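Local coordinates for 4-oxalocrotonate tautomerase (Staphylococcus aureus, PDB 2X4K), which belongs to the tautomerase family of small beta-alpha-beta enzymes and is assembled from six copies of its short chain, at residues Glu25-Val30 / Gln39-Val44. Numbering follows the deposited sequence. Where two conformers were deposited one is given.
Sequences EVTDAV and QAIHVV. With ZN (zinc ion), chain E.
Ile41, just ahead of strand 42-48, and Val43, within it, face Val26, Thr27 and Val30 on helix 16-34, a buried contact within the beta-alpha-beta unit of the tautomerase (MIF clan) fold, in which this helix connects parallel strands 5-11 and 42-48. Apolar contacts dominate. Ile41 has CG1 anti to its carbonyl carbon (chi1 -60°), and its extended end lays CD1 3.9 Å from Val30 CG1, the two side chains lying alongside one another and pointing opposite ways; the same CD1 rests 3.8 Å from Thr27 O. The other branch, Ile41 CG2, meets the methyl Thr27 CG2 at 3.9 Å. Further along the strand, Val43 CG2 approaches Val26 CG1 at 4.2 Å and lies beside Thr27 OG1 at 3.5 Å. Val6 of strand 5-11 packs against Val26, Val30 and Val43, so both strands contribute to the layer facing the helix.

No direct hydrogen bond joins the segments; one water does. It donates to both Thr27 OG1 and Ile41 O, bridging the helix and the backbone at Ile41. The buried hydroxyl thus has a partner within its own helix, Val23 O, and a water that carries the link to Ile41.

His42 turns the other way, away from the helix; its ND1 is hydrogen-bonded to Pro4 O of the same chain, while NE2 binds zinc at the subunit interface. The zinc ion also binds Asp62 of a third subunit and His42 of a fourth; His42 NE2 sits 2.0 Å from the metal, and a water ligand in the plane of the imidazole, at its edge, lies 2.4 Å from the zinc ion.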
ATOM      1  N   GLU A  25       9.595 -13.675 -12.730  1.00  8.62           N
ATOM      2  CA  GLU A  25       9.440 -12.914 -13.976  1.00  8.69           C
ATOM      3  C   GLU A  25       9.211 -11.428 -13.711  1.00  7.98           C
ATOM      4  O   GLU A  25       9.704 -10.590 -14.467  1.00  8.00           O
ATOM      5  CB  GLU A  25       8.317 -13.487 -14.829  1.00  9.66           C
ATOM      6  CG  GLU A  25       8.576 -14.927 -15.281  1.00 12.34           C
ATOM      7  CD  GLU A  25       9.103 -15.077 -16.699  1.00 16.15           C
ATOM      8  OE1 GLU A  25       9.388 -14.065 -17.375  1.00 16.51           O
ATOM      9  OE2 GLU A  25       9.217 -16.238 -17.149  1.00 20.19           O
ATOM     10  N   VAL A  26       8.462 -11.073 -12.665  1.00  7.90           N
ATOM     11  CA  VAL A  26       8.298  -9.667 -12.303  0.50  7.38           C
ATOM     12  C   VAL A  26       9.655  -9.081 -11.905  1.00  7.37           C
ATOM     13  O   VAL A  26       9.979  -7.938 -12.238  1.00  7.33           O
ATOM     14  CB  VAL A  26       7.257  -9.489 -11.177  0.50  7.45           C
ATOM     15  CG1 VAL A  26       7.387  -8.116 -10.526  0.50  6.39           C
ATOM     16  CG2 VAL A  26       5.842  -9.704 -11.719  0.50  7.27           C
ATOM     17  N   THR A  27      10.449  -9.864 -11.183  1.00  7.28           N
ATOM     18  CA  THR A  27      11.792  -9.419 -10.805  1.00  7.35           C
ATOM     19  C   THR A  27      12.648  -9.185 -12.047  1.00  7.14           C
ATOM     20  O   THR A  27      13.307  -8.155 -12.150  1.00  7.70           O
ATOM     21  CB  THR A  27      12.439 -10.420  -9.836  1.00  7.56           C
ATOM     22  OG1 THR A  27      11.652 -10.481  -8.647  1.00  8.11           O
ATOM     23  CG2 THR A  27      13.841 -10.004  -9.450  1.00  8.40           C
ATOM     24  N   ASP A  28      12.601 -10.113 -13.002  1.00  7.79           N
ATOM     25  CA  ASP A  28      13.311  -9.948 -14.270  1.00  8.21           C
ATOM     26  C   ASP A  28      12.909  -8.643 -14.944  1.00  7.55           C
ATOM     27  O   ASP A  28      13.757  -7.916 -15.461  1.00  8.25           O
ATOM     28  CB  ASP A  28      12.964 -11.066 -15.274  1.00  8.66           C
ATOM     29  CG  ASP A  28      13.488 -12.445 -14.897  1.00  9.69           C
ATOM     30  OD1 ASP A  28      14.326 -12.586 -13.986  1.00 10.41           O
ATOM     31  OD2 ASP A  28      13.047 -13.413 -15.569  1.00 11.65           O
ATOM     32  N   ALA A  29      11.607  -8.382 -14.989  1.00  7.60           N
ATOM     33  CA  ALA A  29      11.071  -7.196 -15.648  1.00  7.62           C
ATOM     34  C   ALA A  29      11.578  -5.910 -15.014  1.00  7.27           C
ATOM     35  O   ALA A  29      11.968  -4.975 -15.713  1.00  7.72           O
ATOM     36  CB  ALA A  29       9.546  -7.219 -15.620  1.00  8.34           C
ATOM     37  N   VAL A  30      11.544  -5.848 -13.687  1.00  7.02           N
ATOM     38  CA  VAL A  30      12.020  -4.667 -12.971  1.00  7.39           C
ATOM     39  C   VAL A  30      13.518  -4.484 -13.222  1.00  7.40           C
ATOM     40  O   VAL A  30      13.985  -3.388 -13.538  1.00  8.31           O
ATOM     41  CB  VAL A  30      11.725  -4.781 -11.466  1.00  7.62           C
ATOM     42  CG1 VAL A  30      12.404  -3.651 -10.694  1.00  8.93           C
ATOM     43  CG2 VAL A  30      10.214  -4.771 -11.229  1.00  8.62           C
ATOM     44  N   GLN A  39      19.415  -8.190  -6.293  1.00 12.31           N
ATOM     45  CA  GLN A  39      19.347  -8.459  -4.853  1.00 13.63           C
ATOM     46  C   GLN A  39      18.559  -7.398  -4.072  1.00 13.01           C
ATOM     47  O   GLN A  39      18.230  -7.600  -2.902  1.00 14.54           O
ATOM     48  CB  GLN A  39      20.755  -8.600  -4.259  1.00 14.95           C
ATOM     49  CG  GLN A  39      21.632  -7.343  -4.316  1.00 17.36           C
ATOM     50  CD  GLN A  39      22.554  -7.301  -5.529  1.00 19.48           C
ATOM     51  OE1 GLN A  39      22.168  -7.678  -6.639  1.00 20.40           O
ATOM     52  NE2 GLN A  39      23.779  -6.825  -5.322  1.00 21.94           N
ATOM     53  N   ALA A  40      18.285  -6.267  -4.714  1.00 11.56           N
ATOM     54  CA  ALA A  40      17.539  -5.183  -4.091  1.00 11.34           C
ATOM     55  C   ALA A  40      16.068  -5.172  -4.508  1.00 10.27           C
ATOM     56  O   ALA A  40      15.337  -4.260  -4.116  1.00 10.00           O
ATOM     57  CB  ALA A  40      18.180  -3.856  -4.458  1.00 12.58           C
ATOM     58  N   ILE A  41      15.634  -6.170  -5.286  1.00  8.94           N
ATOM     59  CA  ILE A  41      14.266  -6.190  -5.812  1.00  8.54           C
ATOM     60  C   ILE A  41      13.432  -7.158  -4.983  1.00  8.24           C
ATOM     61  O   ILE A  41      13.754  -8.342  -4.888  1.00  8.87           O
ATOM     62  CB  ILE A  41      14.219  -6.608  -7.293  1.00  8.32           C
ATOM     63  CG1 ILE A  41      15.036  -5.632  -8.146  1.00  8.80           C
ATOM     64  CG2 ILE A  41      12.765  -6.656  -7.781  1.00  8.98           C
ATOM     65  CD1 ILE A  41      15.250  -6.094  -9.585  1.00  8.99           C
ATOM     66  N   HIS A  42      12.351  -6.638  -4.410  1.00  8.27           N
ATOM     67  CA  HIS A  42      11.490  -7.368  -3.492  1.00  8.65           C
ATOM     68  C   HIS A  42      10.094  -7.461  -4.073  1.00  8.64           C
ATOM     69  O   HIS A  42       9.597  -6.480  -4.624  1.00  9.17           O
ATOM     70  CB  HIS A  42      11.432  -6.625  -2.163  1.00  9.62           C
ATOM     71  CG  HIS A  42      12.780  -6.298  -1.618  1.00 10.32           C
ATOM     72  ND1 HIS A  42      13.539  -5.253  -2.093  1.00 10.51           N
ATOM     73  CD2 HIS A  42      13.519  -6.892  -0.655  1.00 10.59           C
ATOM     74  CE1 HIS A  42      14.682  -5.206  -1.433  1.00 10.71           C
ATOM     75  NE2 HIS A  42      14.698  -6.193  -0.559  1.00 11.09           N
ATOM     76  N   VAL A  43       9.454  -8.617  -3.929  1.00  8.50           N
ATOM     77  CA  VAL A  43       8.106  -8.814  -4.435  1.00  8.72           C
ATOM     78  C   VAL A  43       7.226  -9.408  -3.349  1.00  8.66           C
ATOM     79  O   VAL A  43       7.606 -10.378  -2.694  1.00  9.87           O
ATOM     80  CB  VAL A  43       8.081  -9.723  -5.679  1.00  9.45           C
ATOM     81  CG1 VAL A  43       6.648  -9.910  -6.194  1.00 11.06           C
ATOM     82  CG2 VAL A  43       8.979  -9.163  -6.762  1.00 10.67           C
ATOM     83  N   VAL A  44       6.050  -8.820  -3.168  1.00  7.84           N
ATOM     84  CA  VAL A  44       5.026  -9.339  -2.285  1.00  8.56           C
ATOM     85  C   VAL A  44       3.755  -9.551  -3.088  1.00  8.20           C
ATOM     86  O   VAL A  44       3.365  -8.682  -3.861  1.00  9.01           O
ATOM     87  CB  VAL A  44       4.738  -8.361  -1.132  1.00  9.23           C
ATOM     88  CG1 VAL A  44       3.553  -8.836  -0.291  1.00 11.60           C
ATOM     89  CG2 VAL A  44       5.992  -8.164  -0.277  1.00 10.85           C
TER
HETATM   90 ZN    ZN E1064      16.037  -6.431   0.945  1.00 14.38          ZN
HETATM   91  O   HOH W   1      12.232 -10.504  -5.916  1.00  7.87           O
HETATM   92  O   HOH W   2      15.824  -8.668   1.738  1.00 10.15           O